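Local coordinates for foldase protein PrsA (PDB 5TVL), which probably assists the folding of secreted proteins outside the cell membrane and is a foldase of the peptidyl-prolyl cis-trans isomerase class, at residues M34-V39 and S247-E252; D55-E60 and E80-Q85. All blocks are in the same frame, centred on the assembly; numbering follows the deposited sequence.

Interaction 1 of 2, residues M34-V39 and S247-E252; sequences MTIQKV and SIIGKE
Glu252 meets Val39 from a helical turn whose shortest polar bond, Lys251 N to Ser247 O, spans 2.7 Å, and Glu252 N is bonded to Ile248 O at 2.8 Å. The contact illustrates how two turns can pack with helical backbone bonds made within each segment, since everything exchanged across it is van der Waals contact. Val39 directs CG1 at the Glu252 backbone, lying 3.6 Å from Glu252 O and 3.8 Å from Glu252 CG. This branch stands trans to the Val39 amide nitrogen (chi1 172°), which carries it out to the neighbouring helix. Glu252 offers only the aliphatic base of its side chain: the chain bends at chi2 (63°), and OE1 is hydrogen-bonded to Tyr44 OH, farther along the helix that carries Val39. The same residue thus packs on helix 25-44 through its methylene and bonds to it through its carboxylate.

In the fold this is a long-range closure: helix 25-44 comes from the N-terminal part of the chain and helix 242-255 from the C-terminal part, while the chain between them includes the four-stranded antiparallel sheet of strands 120-127, 166-169, 196-198 and 207-216, which belongs to the PpiC (parvulin-type) isomerase region. One turn earlier on each helix, Ile36 and Ile249 cross at about a right angle. The branch methyl CG2 of Ile249 sits against the outer part of Ile36, with both CG1 and CD1 of Ile36 lying 3.9 Å from it. The two pairs, three residues apart on each helix, have nearly equal CA separations, 7.4 Å for Ile36 and Ile249 and 7.3 Å for Val39 and Glu252. Phe40 adds to the packing around Ile249 and Glu252, Thr88 of helix 79-102 touches Ile36, and Met7 of the second subunit packs on Val39.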
ATOM      1  N   MET A  34      -6.078  -1.371  25.555  1.00 31.21           N
ATOM      2  CA  MET A  34      -6.641  -2.298  26.544  1.00 32.05           C
ATOM      3  C   MET A  34      -8.137  -2.514  26.322  1.00 31.19           C
ATOM      4  O   MET A  34      -8.636  -3.620  26.530  1.00 33.80           O
ATOM      5  CB  MET A  34      -6.407  -1.794  27.976  1.00 32.42           C
ATOM      6  CG  MET A  34      -4.976  -1.931  28.477  1.00 32.58           C
ATOM      7  SD  MET A  34      -4.719  -1.042  30.030  1.00 32.61           S
ATOM      8  CE  MET A  34      -5.611  -2.097  31.173  1.00 33.04           C
ATOM      9  N   THR A  35      -8.844  -1.460  25.911  1.00 33.25           N
ATOM     10  CA  THR A  35     -10.278  -1.546  25.603  1.00 33.96           C
ATOM     11  C   THR A  35     -10.553  -2.392  24.360  1.00 32.47           C
ATOM     12  O   THR A  35     -11.433  -3.255  24.374  1.00 32.87           O
ATOM     13  CB  THR A  35     -10.894  -0.148  25.418  1.00 35.19           C
ATOM     14  OG1 THR A  35     -10.630   0.637  26.587  1.00 37.41           O
ATOM     15  CG2 THR A  35     -12.399  -0.235  25.212  1.00 37.93           C
ATOM     16  N   ILE A  36      -9.796  -2.134  23.298  1.00 31.44           N
ATOM     17  CA  ILE A  36      -9.875  -2.918  22.063  1.00 31.09           C
ATOM     18  C   ILE A  36      -9.584  -4.395  22.355  1.00 32.15           C
ATOM     19  O   ILE A  36     -10.323  -5.267  21.893  1.00 31.61           O
ATOM     20  CB  ILE A  36      -8.926  -2.358  20.966  1.00 30.40           C
ATOM     21  CG1 ILE A  36      -9.449  -1.004  20.465  1.00 31.25           C
ATOM     22  CG2 ILE A  36      -8.789  -3.327  19.794  1.00 30.25           C
ATOM     23  CD1 ILE A  36      -8.425  -0.180  19.715  1.00 32.09           C
ATOM     24  N   GLN A  37      -8.536  -4.671  23.136  1.00 34.01           N
ATOM     25  CA  GLN A  37      -8.186  -6.050  23.501  1.00 37.00           C
ATOM     26  C   GLN A  37      -9.335  -6.797  24.164  1.00 38.57           C
ATOM     27  O   GLN A  37      -9.629  -7.927  23.780  1.00 38.95           O
ATOM     28  CB  GLN A  37      -6.964  -6.097  24.425  1.00 41.64           C
ATOM     29  CG  GLN A  37      -6.746  -7.460  25.076  1.00 46.93           C
ATOM     30  CD  GLN A  37      -5.348  -7.659  25.606  1.00 53.83           C
ATOM     31  OE1 GLN A  37      -4.780  -8.742  25.467  1.00 62.40           O
ATOM     32  NE2 GLN A  37      -4.787  -6.625  26.225  1.00 53.60           N
ATOM     33  N   LYS A  38      -9.956  -6.174  25.168  1.00 41.50           N
ATOM     34  CA  LYS A  38     -11.043  -6.812  25.935  1.00 44.70           C
ATOM     35  C   LYS A  38     -12.291  -7.125  25.100  1.00 43.98           C
ATOM     36  O   LYS A  38     -12.889  -8.194  25.252  1.00 43.77           O
ATOM     37  CB  LYS A  38     -11.443  -5.965  27.151  1.00 48.09           C
ATOM     38  CG  LYS A  38     -10.544  -6.152  28.363  1.00 51.78           C
ATOM     39  CD  LYS A  38     -11.183  -5.565  29.611  1.00 56.67           C
ATOM     40  CE  LYS A  38     -10.299  -5.751  30.833  1.00 62.88           C
ATOM     41  NZ  LYS A  38     -10.261  -7.162  31.307  1.00 67.29           N
ATOM     42  N   VAL A  39     -12.674  -6.193  24.232  1.00 41.20           N
ATOM     43  CA  VAL A  39     -13.852  -6.367  23.379  1.00 41.67           C
ATOM     44  C   VAL A  39     -13.607  -7.451  22.320  1.00 38.94           C
ATOM     45  O   VAL A  39     -14.462  -8.314  22.112  1.00 38.85           O
ATOM     46  CB  VAL A  39     -14.282  -5.031  22.720  1.00 43.29           C
ATOM     47  CG1 VAL A  39     -15.383  -5.247  21.687  1.00 46.10           C
ATOM     48  CG2 VAL A  39     -14.750  -4.044  23.782  1.00 46.71           C
ATOM     49  N   SER A 247     -12.994   1.343  11.065  1.00 40.13           N
ATOM     50  CA  SER A 247     -14.463   1.325  11.095  1.00 40.64           C
ATOM     51  C   SER A 247     -14.996   0.059  11.781  1.00 39.02           C
ATOM     52  O   SER A 247     -15.950   0.139  12.554  1.00 39.68           O
ATOM     53  CB  SER A 247     -15.066   1.486   9.688  1.00 39.96           C
ATOM     54  OG  SER A 247     -14.966   0.294   8.925  1.00 37.98           O
ATOM     55  N   ILE A 248     -14.364  -1.088  11.514  1.00 35.87           N
ATOM     56  CA  ILE A 248     -14.729  -2.358  12.162  1.00 36.59           C
ATOM     57  C   ILE A 248     -14.454  -2.281  13.668  1.00 36.56           C
ATOM     58  O   ILE A 248     -15.300  -2.671  14.472  1.00 39.38           O
ATOM     59  CB  ILE A 248     -13.988  -3.580  11.546  1.00 35.63           C
ATOM     60  CG1 ILE A 248     -14.320  -3.748  10.052  1.00 38.78           C
ATOM     61  CG2 ILE A 248     -14.326  -4.866  12.296  1.00 36.72           C
ATOM     62  CD1 ILE A 248     -15.795  -3.857   9.712  1.00 42.67           C
ATOM     63  N   ILE A 249     -13.278  -1.775  14.037  1.00 37.36           N
ATOM     64  CA  ILE A 249     -12.932  -1.554  15.450  1.00 37.33           C
ATOM     65  C   ILE A 249     -13.994  -0.656  16.091  1.00 37.32           C
ATOM     66  O   ILE A 249     -14.536  -0.990  17.148  1.00 35.68           O
ATOM     67  CB  ILE A 249     -11.508  -0.957  15.611  1.00 37.00           C
ATOM     68  CG1 ILE A 249     -10.453  -2.010  15.243  1.00 38.18           C
ATOM     69  CG2 ILE A 249     -11.266  -0.472  17.040  1.00 40.36           C
ATOM     70  CD1 ILE A 249      -9.053  -1.460  15.043  1.00 38.92           C
ATOM     71  N   GLY A 250     -14.298   0.457  15.422  1.00 38.28           N
ATOM     72  CA  GLY A 250     -15.334   1.395  15.863  1.00 42.86           C
ATOM     73  C   GLY A 250     -16.718   0.782  15.997  1.00 45.41           C
ATOM     74  O   GLY A 250     -17.439   1.083  16.950  1.00 46.51           O
ATOM     75  N   LYS A 251     -17.086  -0.076  15.044  1.00 60.62           N
ATOM     76  CA  LYS A 251     -18.347  -0.823  15.103  1.00 61.23           C
ATOM     77  C   LYS A 251     -18.363  -1.773  16.292  1.00 57.76           C
ATOM     78  O   LYS A 251     -19.330  -1.804  17.052  1.00 57.89           O
ATOM     79  CB  LYS A 251     -18.592  -1.614  13.809  1.00 65.14           C
ATOM     80  CG  LYS A 251     -18.998  -0.756  12.621  1.00 72.64           C
ATOM     81  CD  LYS A 251     -20.471  -0.378  12.650  1.00 76.93           C
ATOM     82  CE  LYS A 251     -20.847   0.450  11.430  1.00 80.24           C
ATOM     83  NZ  LYS A 251     -22.305   0.742  11.368  1.00 84.92           N
ATOM     84  N   GLU A 252     -17.284  -2.533  16.452  1.00 57.24           N
ATOM     85  CA  GLU A 252     -17.176  -3.509  17.539  1.00 57.74           C
ATOM     86  C   GLU A 252     -17.160  -2.842  18.926  1.00 57.32           C
ATOM     87  O   GLU A 252     -17.775  -3.354  19.866  1.00 56.85           O
ATOM     88  CB  GLU A 252     -15.940  -4.406  17.350  1.00 57.90           C
ATOM     89  CG  GLU A 252     -16.067  -5.774  17.999  1.00 59.49           C
ATOM     90  CD  GLU A 252     -17.185  -6.603  17.391  1.00 62.50           C
ATOM     91  OE1 GLU A 252     -17.021  -7.097  16.257  1.00 63.07           O
ATOM     92  OE2 GLU A 252     -18.239  -6.748  18.048  1.00 64.41           O
TER

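Interaction 2 of 2, residues D55-E60 and E80-Q85; sequences DTIAEE and ETRKAQ
Arg82 presents the side of its guanidinium to the carboxylate of Glu60, so that two nitrogens reach two oxygens. NE donates to Glu60 OE2 at 2.9 Å, almost in the guanidinium plane and onto the syn lone pair of that oxygen. NH2 donates to Glu60 OE1, also at 2.9 Å, but meets it from above the carboxylate plane and along a more bent path. The mismatch follows from the two flat groups being turned 46° against each other: a side-on pairing is kept, though only one of its bonds is near coplanar. The bend of Arg82 at chi2 (49°) contributes to this presentation, while Glu60 extends beyond CG to meet it. On the same helix, Gln85 OE1 accepts from Arg82 NH1 at 3.1 Å, the donor lying above its carbonyl plane, a less well-directed bond that may add to the restraint on the guanidinium. Glu60 OE2 is held by more than Arg82, for Tyr68 OH bonds to it, as does a glycerol probably left from crystallisation. This gathering of donors probably favours the ionised carboxylate.

Beside the salt bridge, Ile57 crosses Lys83 at about a right angle. Its CD1 rests on the root of the lysine, 3.6 Å from Lys83 CB and 3.7 Å from Lys83 CA, while the extended lysine chain leads its amine away from the contact. Leu72 borders Arg82, and Leu79 and Ile86 also touch Ile57. The axes of the short segments approach to 10.2 Å and run at 124° to each other, a steep crossing nearer perpendicular than antiparallel. A side-on bidentate Arg-Glu salt bridge beside an Ile-Lys contact thus joins helix 50-64 to helix 79-102 in the N-terminal helical part of PrsA, where the intervening helix 68-74 touches both Ile57 and Arg82 through Tyr68.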
ATOM      1  N   ASP A  55       3.812 -18.872  17.057  1.00 51.79           N
ATOM      2  CA  ASP A  55       4.619 -18.852  15.821  1.00 53.97           C
ATOM      3  C   ASP A  55       5.115 -17.446  15.490  1.00 50.58           C
ATOM      4  O   ASP A  55       6.283 -17.256  15.141  1.00 51.12           O
ATOM      5  CB  ASP A  55       3.822 -19.392  14.617  1.00 57.26           C
ATOM      6  CG  ASP A  55       3.508 -20.887  14.717  1.00 61.00           C
ATOM      7  OD1 ASP A  55       3.987 -21.563  15.656  1.00 57.36           O
ATOM      8  OD2 ASP A  55       2.767 -21.385  13.841  1.00 62.11           O
ATOM      9  N   THR A  56       4.213 -16.472  15.589  1.00 49.05           N
ATOM     10  CA  THR A  56       4.520 -15.071  15.301  1.00 46.87           C
ATOM     11  C   THR A  56       5.584 -14.514  16.245  1.00 41.13           C
ATOM     12  O   THR A  56       6.545 -13.895  15.795  1.00 37.86           O
ATOM     13  CB  THR A  56       3.248 -14.203  15.401  1.00 49.25           C
ATOM     14  OG1 THR A  56       2.224 -14.769  14.572  1.00 52.40           O
ATOM     15  CG2 THR A  56       3.518 -12.756  14.970  1.00 47.49           C
ATOM     16  N   ILE A  57       5.410 -14.744  17.544  1.00 40.17           N
ATOM     17  CA  ILE A  57       6.350 -14.245  18.553  1.00 40.65           C
ATOM     18  C   ILE A  57       7.687 -15.001  18.522  1.00 41.26           C
ATOM     19  O   ILE A  57       8.724 -14.439  18.886  1.00 45.03           O
ATOM     20  CB  ILE A  57       5.719 -14.253  19.973  1.00 42.37           C
ATOM     21  CG1 ILE A  57       6.426 -13.249  20.894  1.00 46.37           C
ATOM     22  CG2 ILE A  57       5.712 -15.652  20.582  1.00 42.55           C
ATOM     23  CD1 ILE A  57       5.586 -12.829  22.082  1.00 51.07           C
ATOM     24  N   ALA A  58       7.655 -16.265  18.092  1.00 38.17           N
ATOM     25  CA  ALA A  58       8.878 -17.039  17.856  1.00 39.02           C
ATOM     26  C   ALA A  58       9.622 -16.518  16.627  1.00 38.66           C
ATOM     27  O   ALA A  58      10.841 -16.348  16.666  1.00 39.32           O
ATOM     28  CB  ALA A  58       8.560 -18.519  17.692  1.00 41.53           C
ATOM     29  N   GLU A  59       8.884 -16.284  15.542  1.00 39.35           N
ATOM     30  CA  GLU A  59       9.429 -15.652  14.330  1.00 47.56           C
ATOM     31  C   GLU A  59      10.018 -14.280  14.665  1.00 43.95           C
ATOM     32  O   GLU A  59      11.122 -13.942  14.232  1.00 43.45           O
ATOM     33  CB  GLU A  59       8.332 -15.527  13.253  1.00 54.35           C
ATOM     34  CG  GLU A  59       8.707 -14.780  11.969  1.00 64.46           C
ATOM     35  CD  GLU A  59       9.865 -15.405  11.203  1.00 76.85           C
ATOM     36  OE1 GLU A  59      10.090 -16.629  11.325  1.00 96.06           O
ATOM     37  OE2 GLU A  59      10.549 -14.668  10.461  1.00 79.12           O
ATOM     38  N   GLU A  60       9.275 -13.511  15.456  1.00 41.02           N
ATOM     39  CA  GLU A  60       9.677 -12.163  15.863  1.00 42.22           C
ATOM     40  C   GLU A  60      10.959 -12.183  16.701  1.00 41.80           C
ATOM     41  O   GLU A  60      11.831 -11.338  16.517  1.00 38.69           O
ATOM     42  CB  GLU A  60       8.538 -11.498  16.637  1.00 41.37           C
ATOM     43  CG  GLU A  60       8.603  -9.990  16.701  1.00 47.23           C
ATOM     44  CD  GLU A  60       7.379  -9.400  17.375  1.00 53.00           C
ATOM     45  OE1 GLU A  60       6.247  -9.723  16.953  1.00 55.03           O
ATOM     46  OE2 GLU A  60       7.533  -8.606  18.326  1.00 51.53           O
ATOM     47  N   GLU A  80       5.200 -10.732  27.658  1.00 45.33           N
ATOM     48  CA  GLU A  80       3.808 -11.118  27.931  1.00 47.79           C
ATOM     49  C   GLU A  80       2.791 -10.254  27.177  1.00 43.05           C
ATOM     50  O   GLU A  80       1.945 -10.773  26.454  1.00 41.35           O
ATOM     51  CB  GLU A  80       3.537 -11.048  29.444  1.00 55.05           C
ATOM     52  CG  GLU A  80       2.184 -11.592  29.896  1.00 66.41           C
ATOM     53  CD  GLU A  80       2.013 -11.588  31.411  1.00 81.03           C
ATOM     54  OE1 GLU A  80       2.978 -11.921  32.136  1.00 86.06           O
ATOM     55  OE2 GLU A  80       0.902 -11.261  31.883  1.00 84.38           O
ATOM     56  N   THR A  81       2.885  -8.941  27.354  1.00 42.08           N
ATOM     57  CA  THR A  81       1.933  -7.998  26.752  1.00 42.36           C
ATOM     58  C   THR A  81       2.157  -7.762  25.241  1.00 36.34           C
ATOM     59  O   THR A  81       1.269  -7.240  24.562  1.00 30.42           O
ATOM     60  CB  THR A  81       1.901  -6.657  27.526  1.00 46.52           C
ATOM     61  OG1 THR A  81       0.711  -5.935  27.187  1.00 59.06           O
ATOM     62  CG2 THR A  81       3.107  -5.803  27.226  1.00 45.25           C
ATOM     63  N   ARG A  82       3.338  -8.128  24.731  1.00 34.50           N
ATOM     64  CA  ARG A  82       3.558  -8.206  23.283  1.00 32.73           C
ATOM     65  C   ARG A  82       2.794  -9.394  22.697  1.00 33.58           C
ATOM     66  O   ARG A  82       2.121  -9.262  21.679  1.00 32.29           O
ATOM     67  CB  ARG A  82       5.054  -8.323  22.937  1.00 32.17           C
ATOM     68  CG  ARG A  82       5.369  -8.490  21.448  1.00 32.64           C
ATOM     69  CD  ARG A  82       4.650  -7.466  20.565  1.00 33.49           C
ATOM     70  NE  ARG A  82       4.874  -7.676  19.134  1.00 33.72           N
ATOM     71  CZ  ARG A  82       4.068  -7.249  18.157  1.00 34.79           C
ATOM     72  NH1 ARG A  82       2.945  -6.568  18.416  1.00 34.99           N
ATOM     73  NH2 ARG A  82       4.387  -7.505  16.890  1.00 35.09           N
ATOM     74  N   LYS A  83       2.921 -10.552  23.347  1.00 36.02           N
ATOM     75  CA  LYS A  83       2.167 -11.758  22.986  1.00 37.53           C
ATOM     76  C   LYS A  83       0.657 -11.481  22.997  1.00 35.98           C
ATOM     77  O   LYS A  83      -0.066 -11.980  22.141  1.00 37.05           O
ATOM     78  CB  LYS A  83       2.515 -12.910  23.938  1.00 41.42           C
ATOM     79  CG  LYS A  83       2.032 -14.281  23.505  1.00 46.93           C
ATOM     80  CD  LYS A  83       2.404 -15.351  24.527  1.00 51.53           C
ATOM     81  CE  LYS A  83       1.515 -16.582  24.394  1.00 55.17           C
ATOM     82  NZ  LYS A  83       1.825 -17.632  25.404  1.00 58.41           N
ATOM     83  N   ALA A  84       0.203 -10.667  23.950  1.00 34.94           N
ATOM     84  CA  ALA A  84      -1.193 -10.215  24.013  1.00 34.85           C
ATOM     85  C   ALA A  84      -1.562  -9.247  22.881  1.00 35.40           C
ATOM     86  O   ALA A  84      -2.679  -9.300  22.359  1.00 39.11           O
ATOM     87  CB  ALA A  84      -1.476  -9.573  25.360  1.00 34.78           C
ATOM     88  N   GLN A  85      -0.634  -8.356  22.523  1.00 34.25           N
ATOM     89  CA  GLN A  85      -0.820  -7.422  21.403  1.00 32.74           C
ATOM     90  C   GLN A  85      -0.940  -8.132  20.052  1.00 32.64           C
ATOM     91  O   GLN A  85      -1.789  -7.767  19.239  1.00 31.78           O
ATOM     92  CB  GLN A  85       0.336  -6.420  21.347  1.00 33.55           C
ATOM     93  CG  GLN A  85       0.146  -5.281  20.357  1.00 34.08           C
ATOM     94  CD  GLN A  85       1.219  -4.217  20.493  1.00 36.11           C
ATOM     95  OE1 GLN A  85       2.395  -4.530  20.702  1.00 36.91           O
ATOM     96  NE2 GLN A  85       0.822  -2.951  20.378  1.00 37.49           N
TER

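Both contacts join helices and both are partly buried, yet they solve the packing problem differently. Interaction 1 is largely aliphatic, with none of its touching residues exposed, and brings together helices from the two ends of the chain. Interaction 2 is more local, nested within the long loop that interaction 1 closes; it combines an ion pair with apolar packing and includes one exposed residue, Lys83. Their centres lie about 20 Å apart, but the segments touch directly where Gln37 OE1 packs 3.4 Å from Ala84 CB. Helix 79-102 is the common element: it supplies one side of interaction 2 and also packs against Ile36 and Ile248 in the segments of interaction 1.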